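Local coordinates for protein probable 3-hydroxybutyryl-CoA dehydrogenase (Escherichia coli, PDB 3MOG) that catalyses the NAD-dependent oxidation of 3-hydroxyadipyl-CoA to 3-oxoadipyl-CoA in the degradation of phenylacetate, at residues V359-D362 and S363-R366; L141-F144 and N145-V149; L159-A162 and A163-E167; S54-R58 and G59-A63. All coordinates share one frame; numbering follows the deposited sequence.

Contact 1: V359-D362 and S363-R366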
ATOM      1  N   VAL C 359      33.775 -14.048   4.804  1.00 62.75           N
ATOM      2  CA  VAL C 359      34.539 -15.269   5.082  1.00 61.41           C
ATOM      3  C   VAL C 359      35.783 -15.481   4.181  1.00 63.10           C
ATOM      4  O   VAL C 359      36.590 -16.381   4.445  1.00 64.68           O
ATOM      5  CB  VAL C 359      33.588 -16.520   5.051  1.00 62.20           C
ATOM      6  CG1 VAL C 359      33.459 -17.107   3.649  1.00 59.92           C
ATOM      7  CG2 VAL C 359      34.024 -17.587   6.039  1.00 66.01           C
ATOM      8  N   ASN C 360      35.939 -14.669   3.130  1.00 60.94           N
ATOM      9  CA  ASN C 360      37.135 -14.735   2.283  1.00 61.40           C
ATOM     10  C   ASN C 360      38.373 -14.313   3.053  1.00 68.46           C
ATOM     11  O   ASN C 360      38.341 -13.308   3.774  1.00 68.84           O
ATOM     12  CB  ASN C 360      37.038 -13.822   1.054  1.00 56.98           C
ATOM     13  CG  ASN C 360      36.142 -14.377  -0.035  1.00 54.26           C
ATOM     14  OD1 ASN C 360      35.368 -15.303   0.184  1.00 53.91           O
ATOM     15  ND2 ASN C 360      36.240 -13.794  -1.227  1.00 48.55           N
ATOM     16  N   PRO C 361      39.460 -15.093   2.915  1.00 69.99           N
ATOM     17  CA  PRO C 361      40.774 -14.580   3.265  1.00 71.02           C
ATOM     18  C   PRO C 361      41.149 -13.565   2.206  1.00 71.74           C
ATOM     19  O   PRO C 361      40.878 -13.784   1.015  1.00 68.30           O
ATOM     20  CB  PRO C 361      41.685 -15.811   3.158  1.00 73.94           C
ATOM     21  CG  PRO C 361      40.755 -17.000   3.158  1.00 78.63           C
ATOM     22  CD  PRO C 361      39.502 -16.512   2.513  1.00 72.41           C
ATOM     23  N   ASP C 362      41.774 -12.471   2.636  1.00 73.09           N
ATOM     24  CA  ASP C 362      42.116 -11.347   1.758  1.00 71.99           C
ATOM     25  C   ASP C 362      43.006 -11.743   0.573  1.00 70.37           C
ATOM     26  O   ASP C 362      43.073 -11.018  -0.425  1.00 68.71           O
ATOM     27  CB  ASP C 362      42.757 -10.202   2.564  1.00 71.32           C
ATOM     28  CG  ASP C 362      41.793  -9.573   3.584  1.00 75.50           C
ATOM     29  OD1 ASP C 362      40.902 -10.280   4.096  1.00 77.60           O
ATOM     30  OD2 ASP C 362      41.930  -8.365   3.880  1.00 75.97           O
ATOM     31  N   SER C 363      43.670 -12.894   0.691  1.00 68.32           N
ATOM     32  CA  SER C 363      44.520 -13.431  -0.370  1.00 71.17           C
ATOM     33  C   SER C 363      43.681 -13.942  -1.543  1.00 70.28           C
ATOM     34  O   SER C 363      44.055 -13.779  -2.707  1.00 69.35           O
ATOM     35  CB  SER C 363      45.425 -14.550   0.169  1.00 71.09           C
ATOM     36  OG  SER C 363      44.669 -15.597   0.757  1.00 68.11           O
ATOM     37  N   ALA C 364      42.547 -14.559  -1.219  1.00 69.13           N
ATOM     38  CA  ALA C 364      41.610 -15.057  -2.216  1.00 62.54           C
ATOM     39  C   ALA C 364      40.917 -13.910  -2.980  1.00 62.89           C
ATOM     40  O   ALA C 364      40.773 -13.966  -4.207  1.00 58.72           O
ATOM     41  CB  ALA C 364      40.596 -15.973  -1.550  1.00 68.04           C
ATOM     42  N   THR C 365      40.522 -12.865  -2.248  1.00 63.48           N
ATOM     43  CA  THR C 365      39.922 -11.656  -2.834  1.00 61.45           C
ATOM     44  C   THR C 365      40.916 -10.998  -3.798  1.00 63.47           C
ATOM     45  O   THR C 365      40.559 -10.680  -4.944  1.00 62.74           O
ATOM     46  CB  THR C 365      39.443 -10.663  -1.724  1.00 57.55           C
ATOM     47  OG1 THR C 365      38.455 -11.297  -0.905  1.00 58.60           O
ATOM     48  CG2 THR C 365      38.837  -9.408  -2.307  1.00 52.39           C
ATOM     49  N   ARG C 366      42.163 -10.849  -3.343  1.00 62.49           N
ATOM     50  CA  ARG C 366      43.233 -10.244  -4.149  1.00 59.47           C
ATOM     51  C   ARG C 366      43.508 -10.993  -5.450  1.00 52.93           C
ATOM     52  O   ARG C 366      43.697 -10.360  -6.480  1.00 60.72           O
ATOM     53  CB  ARG C 366      44.519 -10.039  -3.331  1.00 59.34           C
ATOM     54  CG  ARG C 366      44.465  -8.794  -2.444  1.00 74.35           C
ATOM     55  CD  ARG C 366      45.773  -8.520  -1.711  1.00 82.86           C
ATOM     56  NE  ARG C 366      45.765  -7.203  -1.068  1.00 90.38           N
ATOM     57  CZ  ARG C 366      45.306  -6.952   0.160  1.00 95.97           C
ATOM     58  NH1 ARG C 366      44.809  -7.926   0.913  1.00 97.81           N
ATOM     59  NH2 ARG C 366      45.346  -5.717   0.643  1.00 95.81           N
TER
HETATM   60  O   HOH W   1      38.433 -10.472   1.789  1.00 62.96           O
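Asn360 and Thr365 meet at about a right angle, and a weak hydrogen bond joins Asn360 ND2 to Thr365 OG1 over 3.4 Å. The same amide nitrogen has its stronger partner elsewhere, in the carbonyl of Val341. Thr365 OG1 is also hydrogen-bonded to a water at 2.8 Å, and that water donates a weak bond to Asp362 OD1. Thr365 turns its hydroxyl this way because OG1 stands anti to the carbonyl carbon (chi1 -60°), with CG2 anti to the backbone N.

Backbone bonds start the helix whose N-cap position is held by Pro361, in the reduced Rossmann-fold domain. Ala364 N donates to Pro361 O at 2.9 Å, and Thr365 N reaches the same oxygen weakly. One residue on, Arg366 N binds Asp362 O at 3.1 Å in the first regular turn.

Charge and apolar contacts are looser. The Arg366 chain, extended from CG to NE, slants across Asp362 and brings NH1 to within 3.5 Å of Asp362 CB, at the guanidinium edge. Asp362 OD2 stays 4.2 Å from Arg366 NH1, too far for a salt bridge, with the carboxylate and guanidinium planes 27° apart. Pro361 CD rests 4.2 Å from Ala364 CB, and Pro340 packs on Ala364 as well.

Contact 2: L141-F144 and N145-V149; sequences LHFF and NPAPV
Phe143 meets Ala147 where the chain turns back after leaving its strand, and the Phe143 side chain can be followed outward from that point. Its CB lies 4.2 Å from the methyl carbon of Ala147, CB, the closest approach between these two residues. With CG anti to the carbonyl carbon (chi1 -67°), the ring stays beside the methyl, which lies oblique to it: Phe143 CD2 is still 4.4 Å from Ala147 CB. The far ring atoms draw away, and by CZ of Phe143 the distance to Ala147 CB has grown to 6.2 Å. Ile20 of helix 15-26 and Trp176 also pack on the Phe143 side chain.

The turn that brings Ala147 back is built around the carbonyl of Phe144. Ala147 CA approaches Phe144 O at 3.3 Å in a CA-H...O contact, with an angle of 123° at the hydrogen. The backbone nitrogen of Ala147 is also close to that oxygen, but its N-H is badly aimed and makes no hydrogen bond. A cis peptide bond before Pro146 bends the chain sharply between Asn145 and Ala147. Beyond it, Val149 N bonds to Pro146 O at 2.9 Å, closing a type I turn with Ala147 and Pro148 at its corners. Ala147 O receives a further hydrogen bond from Lys178 NZ.

Phe144 sends its side chain away from this turn, toward Leu152 and Glu154 on the next strand, while Asn145 packs on Thr15 and Met16 of helix 15-26. The arrangement is the connection between antiparallel strands 138-143 and 152-157, folded by a cis-proline beside the first helix of the Rossmann-type NAD-binding domain.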
ATOM      1  N   LEU C 141       0.600  16.016 -26.549  1.00 49.20           N
ATOM      2  CA  LEU C 141       1.752  16.120 -27.421  1.00 45.23           C
ATOM      3  C   LEU C 141       2.909  16.515 -26.519  1.00 44.07           C
ATOM      4  O   LEU C 141       3.140  17.694 -26.250  1.00 46.38           O
ATOM      5  CB  LEU C 141       1.490  17.137 -28.547  1.00 47.26           C
ATOM      6  CG  LEU C 141       2.234  16.983 -29.877  1.00 45.21           C
ATOM      7  CD1 LEU C 141       1.899  15.668 -30.535  1.00 41.83           C
ATOM      8  CD2 LEU C 141       1.916  18.137 -30.825  1.00 49.13           C
ATOM      9  N   HIS C 142       3.614  15.506 -26.019  1.00 39.61           N
ATOM     10  CA  HIS C 142       4.550  15.696 -24.925  1.00 41.23           C
ATOM     11  C   HIS C 142       6.002  15.776 -25.384  1.00 44.56           C
ATOM     12  O   HIS C 142       6.599  14.757 -25.707  1.00 50.27           O
ATOM     13  CB  HIS C 142       4.366  14.570 -23.899  1.00 43.15           C
ATOM     14  CG  HIS C 142       5.287  14.657 -22.727  1.00 46.69           C
ATOM     15  ND1 HIS C 142       5.969  13.564 -22.233  1.00 45.87           N
ATOM     16  CD2 HIS C 142       5.647  15.709 -21.951  1.00 57.63           C
ATOM     17  CE1 HIS C 142       6.706  13.940 -21.201  1.00 46.84           C
ATOM     18  NE2 HIS C 142       6.534  15.238 -21.013  1.00 55.61           N
ATOM     19  N   PHE C 143       6.555  16.991 -25.389  1.00 39.71           N
ATOM     20  CA  PHE C 143       7.936  17.253 -25.801  1.00 42.30           C
ATOM     21  C   PHE C 143       8.860  17.188 -24.592  1.00 41.07           C
ATOM     22  O   PHE C 143       8.405  17.197 -23.454  1.00 42.12           O
ATOM     23  CB  PHE C 143       8.049  18.664 -26.404  1.00 40.77           C
ATOM     24  CG  PHE C 143       7.313  18.850 -27.709  1.00 39.52           C
ATOM     25  CD1 PHE C 143       5.940  19.067 -27.730  1.00 38.39           C
ATOM     26  CD2 PHE C 143       8.007  18.848 -28.910  1.00 46.84           C
ATOM     27  CE1 PHE C 143       5.266  19.265 -28.918  1.00 40.09           C
ATOM     28  CE2 PHE C 143       7.344  19.041 -30.117  1.00 37.91           C
ATOM     29  CZ  PHE C 143       5.972  19.239 -30.128  1.00 36.73           C
ATOM     30  N   PHE C 144      10.163  17.174 -24.837  1.00 44.42           N
ATOM     31  CA  PHE C 144      11.133  17.101 -23.745  1.00 48.53           C
ATOM     32  C   PHE C 144      12.080  18.305 -23.798  1.00 54.15           C
ATOM     33  O   PHE C 144      12.409  18.770 -24.879  1.00 52.67           O
ATOM     34  CB  PHE C 144      11.894  15.759 -23.809  1.00 47.47           C
ATOM     35  CG  PHE C 144      11.037  14.553 -23.447  1.00 47.65           C
ATOM     36  CD1 PHE C 144      10.106  14.028 -24.352  1.00 34.24           C
ATOM     37  CD2 PHE C 144      11.148  13.960 -22.193  1.00 48.08           C
ATOM     38  CE1 PHE C 144       9.297  12.947 -24.016  1.00 43.72           C
ATOM     39  CE2 PHE C 144      10.338  12.872 -21.851  1.00 53.52           C
ATOM     40  CZ  PHE C 144       9.419  12.360 -22.775  1.00 38.88           C
ATOM     41  N   ASN C 145      12.468  18.820 -22.626  1.00 54.95           N
ATOM     42  CA  ASN C 145      13.414  19.940 -22.469  1.00 53.69           C
ATOM     43  C   ASN C 145      14.860  19.604 -22.878  1.00 55.25           C
ATOM     44  O   ASN C 145      15.425  18.622 -22.393  1.00 55.98           O
ATOM     45  CB  ASN C 145      13.413  20.371 -21.000  1.00 58.81           C
ATOM     46  CG  ASN C 145      13.761  21.844 -20.790  1.00 63.42           C
ATOM     47  OD1 ASN C 145      13.651  22.343 -19.673  1.00 70.66           O
ATOM     48  ND2 ASN C 145      14.154  22.539 -21.842  1.00 57.53           N
ATOM     49  N   PRO C 146      15.470  20.417 -23.771  1.00 58.61           N
ATOM     50  CA  PRO C 146      14.853  21.509 -24.532  1.00 54.49           C
ATOM     51  C   PRO C 146      14.215  21.023 -25.819  1.00 53.06           C
ATOM     52  O   PRO C 146      14.831  20.271 -26.584  1.00 56.46           O
ATOM     53  CB  PRO C 146      16.022  22.475 -24.803  1.00 55.45           C
ATOM     54  CG  PRO C 146      17.228  21.877 -24.124  1.00 58.22           C
ATOM     55  CD  PRO C 146      16.933  20.423 -23.927  1.00 55.69           C
ATOM     56  N   ALA C 147      12.973  21.446 -26.038  1.00 52.39           N
ATOM     57  CA  ALA C 147      12.212  21.048 -27.231  1.00 51.09           C
ATOM     58  C   ALA C 147      12.923  21.145 -28.584  1.00 55.15           C
ATOM     59  O   ALA C 147      12.739  20.233 -29.403  1.00 54.73           O
ATOM     60  CB  ALA C 147      10.860  21.720 -27.285  1.00 44.67           C
ATOM     61  N   PRO C 148      13.722  22.223 -28.839  1.00 55.31           N
ATOM     62  CA  PRO C 148      14.411  22.240 -30.139  1.00 51.95           C
ATOM     63  C   PRO C 148      15.505  21.188 -30.300  1.00 53.93           C
ATOM     64  O   PRO C 148      15.827  20.821 -31.430  1.00 54.21           O
ATOM     65  CB  PRO C 148      15.021  23.647 -30.209  1.00 55.89           C
ATOM     66  CG  PRO C 148      14.250  24.461 -29.249  1.00 55.20           C
ATOM     67  CD  PRO C 148      13.877  23.520 -28.144  1.00 53.74           C
ATOM     68  N   VAL C 149      16.051  20.697 -29.189  1.00 55.63           N
ATOM     69  CA  VAL C 149      17.111  19.688 -29.243  1.00 59.52           C
ATOM     70  C   VAL C 149      16.578  18.241 -29.164  1.00 56.84           C
ATOM     71  O   VAL C 149      16.897  17.428 -30.031  1.00 56.36           O
ATOM     72  CB  VAL C 149      18.224  19.956 -28.189  1.00 60.94           C
ATOM     73  CG1 VAL C 149      19.354  18.950 -28.335  1.00 65.07           C
ATOM     74  CG2 VAL C 149      18.777  21.371 -28.349  1.00 63.54           C
TER

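Contact 3: L159-A162 and A163-E167; sequences LATA and AEVVE
Ala162 and Val165 touch at the start of helix 163-175, where Ala162 holds the N-cap position in the NAD-binding domain. Alanine offers no side-chain acceptor there; the bond across the junction is made by its carbonyl.

That hydrogen bond runs from Val166 N to Ala162 O, weak at 3.4 Å, with an N-H...O angle of 156°. Val165 CB lies close to the same carbonyl, 3.4 Å from Ala162 O. Regular bonding follows at once, since Glu167 N binds Ala163 O at 3.1 Å. The Thr161 hydroxyl is engaged as well: OG1 is hydrogen-bonded to Gly158 N and to Val138 O, the latter at the beginning of strand 138-143. Glu167, farther along, forms a salt bridge with Arg182 of strand 179-184.

The apolar contacts are between methyl groups. Ala162 CB meets Val165 CG2 at 4.0 Å. Thr161 presents CG2 to the helix, because its chi1 of -57° places this methyl anti to the backbone N and OG1 beside it. The two branches thus divide the work, OG1 joining the loop amide of Gly158 to the strand carbonyl of Val138 while the methyl packs on the first turn. Leu159 and Ala160, just upstream, lie against Arg273 of a second subunit and bring this loop to the trimer's interface. The side chains of Thr161 and Val166 cross at about a right angle, and Thr161 CG2 stands 4.0 Å from Val166 CG2.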
ATOM      1  N   LEU C 159      -9.019   8.631 -23.372  1.00 54.16           N
ATOM      2  CA  LEU C 159     -10.097   7.681 -23.657  1.00 56.14           C
ATOM      3  C   LEU C 159     -10.809   7.949 -24.982  1.00 55.20           C
ATOM      4  O   LEU C 159     -11.009   7.029 -25.776  1.00 58.04           O
ATOM      5  CB  LEU C 159     -11.107   7.705 -22.503  1.00 60.74           C
ATOM      6  CG  LEU C 159     -12.310   6.767 -22.504  1.00 55.96           C
ATOM      7  CD1 LEU C 159     -11.849   5.325 -22.276  1.00 46.96           C
ATOM      8  CD2 LEU C 159     -13.285   7.227 -21.433  1.00 44.87           C
ATOM      9  N   ALA C 160     -11.146   9.220 -25.212  1.00 56.58           N
ATOM     10  CA  ALA C 160     -11.934   9.657 -26.365  1.00 56.96           C
ATOM     11  C   ALA C 160     -11.127   9.924 -27.635  1.00 56.33           C
ATOM     12  O   ALA C 160     -11.708  10.013 -28.717  1.00 62.46           O
ATOM     13  CB  ALA C 160     -12.751  10.902 -25.997  1.00 55.33           C
ATOM     14  N   THR C 161      -9.806  10.053 -27.498  1.00 55.75           N
ATOM     15  CA  THR C 161      -8.924  10.476 -28.600  1.00 53.12           C
ATOM     16  C   THR C 161      -9.055   9.600 -29.837  1.00 52.09           C
ATOM     17  O   THR C 161      -8.764   8.399 -29.789  1.00 53.84           O
ATOM     18  CB  THR C 161      -7.431  10.481 -28.175  1.00 51.52           C
ATOM     19  OG1 THR C 161      -7.243  11.336 -27.044  1.00 51.36           O
ATOM     20  CG2 THR C 161      -6.518  10.951 -29.317  1.00 42.31           C
ATOM     21  N   ALA C 162      -9.473  10.213 -30.944  1.00 54.83           N
ATOM     22  CA  ALA C 162      -9.570   9.524 -32.232  1.00 55.49           C
ATOM     23  C   ALA C 162      -8.208   9.079 -32.762  1.00 61.48           C
ATOM     24  O   ALA C 162      -7.178   9.707 -32.482  1.00 60.37           O
ATOM     25  CB  ALA C 162     -10.287  10.395 -33.256  1.00 59.64           C
ATOM     26  N   ALA C 163      -8.220   7.981 -33.516  1.00 64.36           N
ATOM     27  CA  ALA C 163      -7.017   7.417 -34.122  1.00 63.82           C
ATOM     28  C   ALA C 163      -6.460   8.246 -35.282  1.00 62.90           C
ATOM     29  O   ALA C 163      -5.238   8.245 -35.501  1.00 62.85           O
ATOM     30  CB  ALA C 163      -7.261   5.963 -34.565  1.00 64.83           C
ATOM     31  N   GLU C 164      -7.338   8.924 -36.036  1.00 61.61           N
ATOM     32  CA  GLU C 164      -6.887   9.811 -37.113  0.50 59.79           C
ATOM     33  C   GLU C 164      -6.091  10.991 -36.548  1.00 57.49           C
ATOM     34  O   GLU C 164      -5.081  11.408 -37.131  1.00 56.57           O
ATOM     35  CB  GLU C 164      -8.060  10.294 -37.973  0.50 64.11           C
ATOM     36  CG  GLU C 164      -8.573   9.251 -38.968  0.50 70.77           C
ATOM     37  CD  GLU C 164      -9.216   9.868 -40.199  0.50 79.15           C
ATOM     38  OE1 GLU C 164      -8.772  10.957 -40.624  0.50 82.48           O
ATOM     39  OE2 GLU C 164     -10.160   9.259 -40.751  0.50 78.78           O
ATOM     40  N   VAL C 165      -6.536  11.492 -35.396  1.00 54.93           N
ATOM     41  CA  VAL C 165      -5.857  12.550 -34.654  1.00 53.64           C
ATOM     42  C   VAL C 165      -4.427  12.136 -34.271  1.00 53.94           C
ATOM     43  O   VAL C 165      -3.492  12.906 -34.479  1.00 53.78           O
ATOM     44  CB  VAL C 165      -6.698  12.957 -33.424  1.00 55.27           C
ATOM     45  CG1 VAL C 165      -5.918  13.871 -32.497  1.00 47.73           C
ATOM     46  CG2 VAL C 165      -8.010  13.631 -33.881  1.00 56.16           C
ATOM     47  N   VAL C 166      -4.264  10.908 -33.768  1.00 54.20           N
ATOM     48  CA  VAL C 166      -2.947  10.339 -33.449  1.00 49.47           C
ATOM     49  C   VAL C 166      -2.043  10.298 -34.694  1.00 51.38           C
ATOM     50  O   VAL C 166      -0.878  10.729 -34.648  1.00 53.37           O
ATOM     51  CB  VAL C 166      -3.083   8.914 -32.806  1.00 50.13           C
ATOM     52  CG1 VAL C 166      -1.746   8.194 -32.742  1.00 43.71           C
ATOM     53  CG2 VAL C 166      -3.686   9.010 -31.412  1.00 49.23           C
ATOM     54  N   GLU C 167      -2.596   9.814 -35.803  1.00 48.82           N
ATOM     55  CA  GLU C 167      -1.854   9.688 -37.062  1.00 55.77           C
ATOM     56  C   GLU C 167      -1.417  11.046 -37.584  1.00 55.30           C
ATOM     57  O   GLU C 167      -0.284  11.198 -38.048  1.00 59.94           O
ATOM     58  CB  GLU C 167      -2.715   9.016 -38.142  1.00 59.33           C
ATOM     59  CG  GLU C 167      -3.035   7.550 -37.916  1.00 75.46           C
ATOM     60  CD  GLU C 167      -1.808   6.661 -37.851  1.00 88.72           C
ATOM     61  OE1 GLU C 167      -0.858   6.861 -38.644  1.00 95.74           O
ATOM     62  OE2 GLU C 167      -1.808   5.746 -37.002  1.00 92.59           O
TER

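Contact 4: S54-R58 and G59-A63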
ATOM      1  N   SER C  54      22.583  32.933 -32.652  1.00 75.04           N
ATOM      2  CA  SER C  54      23.862  32.332 -32.286  1.00 79.00           C
ATOM      3  C   SER C  54      24.138  31.051 -33.090  1.00 80.25           C
ATOM      4  O   SER C  54      25.299  30.717 -33.330  1.00 84.73           O
ATOM      5  CB  SER C  54      23.959  32.082 -30.779  1.00 77.05           C
ATOM      6  OG  SER C  54      23.391  30.834 -30.431  1.00 84.71           O
ATOM      7  N   ARG C  55      23.083  30.354 -33.515  1.00 76.11           N
ATOM      8  CA  ARG C  55      23.233  29.189 -34.407  1.00 77.13           C
ATOM      9  C   ARG C  55      23.696  29.573 -35.823  1.00 77.23           C
ATOM     10  O   ARG C  55      24.431  28.818 -36.464  1.00 74.89           O
ATOM     11  CB  ARG C  55      21.952  28.343 -34.467  1.00 75.58           C
ATOM     12  CG  ARG C  55      21.548  27.747 -33.124  1.00 76.31           C
ATOM     13  CD  ARG C  55      20.877  26.395 -33.249  1.00 77.16           C
ATOM     14  NE  ARG C  55      19.548  26.441 -33.857  1.00 68.24           N
ATOM     15  CZ  ARG C  55      19.217  25.811 -34.984  1.00 68.92           C
ATOM     16  NH1 ARG C  55      20.118  25.097 -35.640  1.00 62.79           N
ATOM     17  NH2 ARG C  55      17.978  25.897 -35.462  1.00 77.48           N
ATOM     18  N   VAL C  56      23.267  30.746 -36.294  1.00 76.14           N
ATOM     19  CA  VAL C  56      23.734  31.306 -37.570  1.00 77.44           C
ATOM     20  C   VAL C  56      25.206  31.723 -37.508  1.00 78.78           C
ATOM     21  O   VAL C  56      25.967  31.481 -38.456  1.00 84.73           O
ATOM     22  CB  VAL C  56      22.847  32.490 -38.038  1.00 74.10           C
ATOM     23  CG1 VAL C  56      23.292  33.018 -39.399  1.00 71.11           C
ATOM     24  CG2 VAL C  56      21.414  32.052 -38.114  1.00 67.89           C
ATOM     25  N   THR C  57      25.590  32.344 -36.391  1.00 80.96           N
ATOM     26  CA  THR C  57      26.983  32.690 -36.077  1.00 81.37           C
ATOM     27  C   THR C  57      27.910  31.470 -36.217  1.00 81.34           C
ATOM     28  O   THR C  57      28.923  31.528 -36.917  1.00 82.12           O
ATOM     29  CB  THR C  57      27.077  33.299 -34.651  1.00 81.04           C
ATOM     30  OG1 THR C  57      26.336  34.524 -34.612  1.00 80.79           O
ATOM     31  CG2 THR C  57      28.523  33.566 -34.231  1.00 78.24           C
ATOM     32  N   ARG C  58      27.522  30.363 -35.588  1.00 80.37           N
ATOM     33  CA  ARG C  58      28.289  29.118 -35.634  1.00 81.25           C
ATOM     34  C   ARG C  58      28.083  28.293 -36.928  1.00 81.36           C
ATOM     35  O   ARG C  58      28.652  27.203 -37.070  1.00 83.72           O
ATOM     36  CB  ARG C  58      27.973  28.261 -34.401  1.00 81.61           C
ATOM     37  CG  ARG C  58      28.162  28.977 -33.053  1.00 88.40           C
ATOM     38  CD  ARG C  58      28.150  28.011 -31.854  1.00 94.70           C
ATOM     39  NE  ARG C  58      27.029  27.063 -31.869  1.00 97.99           N
ATOM     40  CZ  ARG C  58      25.815  27.301 -31.371  1.00 99.29           C
ATOM     41  NH1 ARG C  58      25.525  28.471 -30.807  1.00 97.31           N
ATOM     42  NH2 ARG C  58      24.879  26.360 -31.445  1.00 99.00           N
ATOM     43  N   GLY C  59      27.283  28.814 -37.858  1.00 75.81           N
ATOM     44  CA  GLY C  59      26.973  28.125 -39.116  1.00 72.41           C
ATOM     45  C   GLY C  59      26.151  26.850 -38.968  1.00 70.80           C
ATOM     46  O   GLY C  59      26.294  25.924 -39.766  1.00 68.27           O
ATOM     47  N   LYS C  60      25.292  26.796 -37.950  1.00 67.76           N
ATOM     48  CA  LYS C  60      24.469  25.614 -37.698  1.00 66.72           C
ATOM     49  C   LYS C  60      23.073  25.811 -38.268  1.00 68.31           C
ATOM     50  O   LYS C  60      22.231  24.905 -38.208  1.00 65.55           O
ATOM     51  CB  LYS C  60      24.377  25.315 -36.195  1.00 71.53           C
ATOM     52  CG  LYS C  60      25.701  25.345 -35.443  1.00 77.33           C
ATOM     53  CD  LYS C  60      26.472  24.051 -35.592  1.00 84.95           C
ATOM     54  CE  LYS C  60      27.913  24.238 -35.137  1.00 90.14           C
ATOM     55  NZ  LYS C  60      28.559  22.945 -34.780  1.00 91.99           N
ATOM     56  N   LEU C  61      22.843  27.008 -38.812  1.00 65.59           N
ATOM     57  CA  LEU C  61      21.570  27.403 -39.398  1.00 61.35           C
ATOM     58  C   LEU C  61      21.823  28.554 -40.380  1.00 59.62           C
ATOM     59  O   LEU C  61      22.613  29.454 -40.084  1.00 57.35           O
ATOM     60  CB  LEU C  61      20.602  27.845 -38.286  1.00 59.16           C
ATOM     61  CG  LEU C  61      19.171  28.292 -38.610  1.00 64.81           C
ATOM     62  CD1 LEU C  61      18.308  27.121 -39.082  1.00 64.21           C
ATOM     63  CD2 LEU C  61      18.526  28.965 -37.404  1.00 58.82           C
ATOM     64  N   THR C  62      21.162  28.525 -41.540  1.00 55.41           N
ATOM     65  CA  THR C  62      21.276  29.624 -42.508  1.00 60.98           C
ATOM     66  C   THR C  62      20.561  30.885 -42.017  1.00 62.17           C
ATOM     67  O   THR C  62      19.580  30.806 -41.256  1.00 56.96           O
ATOM     68  CB  THR C  62      20.691  29.283 -43.913  1.00 61.18           C
ATOM     69  OG1 THR C  62      19.277  29.060 -43.814  1.00 61.83           O
ATOM     70  CG2 THR C  62      21.376  28.071 -44.527  1.00 56.62           C
ATOM     71  N   ALA C  63      21.063  32.034 -42.475  1.00 57.36           N
ATOM     72  CA  ALA C  63      20.464  33.330 -42.199  1.00 57.35           C
ATOM     73  C   ALA C  63      19.036  33.410 -42.712  1.00 53.47           C
ATOM     74  O   ALA C  63      18.183  34.005 -42.049  1.00 49.64           O
ATOM     75  CB  ALA C  63      21.306  34.454 -42.802  1.00 61.20           C
TER
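Arg55 and Leu61 lie obliquely across each other where helix 38-57 ends in a Schellman motif with Gly59 at its positive-phi position. The Arg55 chain bends at chi2 and chi3, which folds its guanidinium back over the loop. Leu61 CD2 then sits over one face of that group, 3.6 Å above its plane and offset toward the rim, with Arg55 NH2 as its nearest atom at 3.7 Å. Leu61 reaches this place with CG anti to the backbone N (chi1 -179°), and its CB also comes close to Arg55 NH1.

Two backbone bonds hold the turn that makes this meeting possible. Lys60 N donates to Arg55 O at 2.7 Å, approaching nearly along the C=O axis, whereas Gly59 N reaches Val56 O at 3.0 Å from well above the carbonyl plane. The positive phi of Gly59 (67°) ends the helix and turns the chain across its last turn toward helix 63-71.

Arg58 and Lys60 are also set aslant, and they meet through carbon: Lys60 CG lies against Arg58 CB at 3.8 Å, while their charged ends stay apart. One face of the Arg58 guanidinium has Arg55 CA 4.1 Å above its plane, offset toward the rim, and NH1 of Arg58 makes a weak bond to Ser54 OG one turn earlier.

Val56 points away from the loop overall, yet its CG2 comes close to Leu61 O, and Cys66 of helix 63-71 packs against both Val56 and Leu61. Thr62 N-caps that next helix through a bond from Thr65 N to Thr62 OG1. Val56 CG1 touches Ala63 CB at 4.2 Å, and Val56 CA makes a CA-H...O contact with Leu61 O at 3.3 Å.

In the fold
From the N terminus, contact 4 comes first, turning the chain between helices 38-57 and 63-71. Contact 2 follows at the end of strand 138-143 and shapes the way to strand 152-157, after which contact 3 starts helix 163-175. These three share the NAD-binding domain: contact 2 lies about 21 Å, centre to centre, from each of the other two, which are about 38 Å apart. Contact 1 begins helix 362-373 in the reduced Rossmann-fold domain, with its centre about 51 Å from that of contact 2. Each closes a local turn, so the four run in series without nesting or crossing.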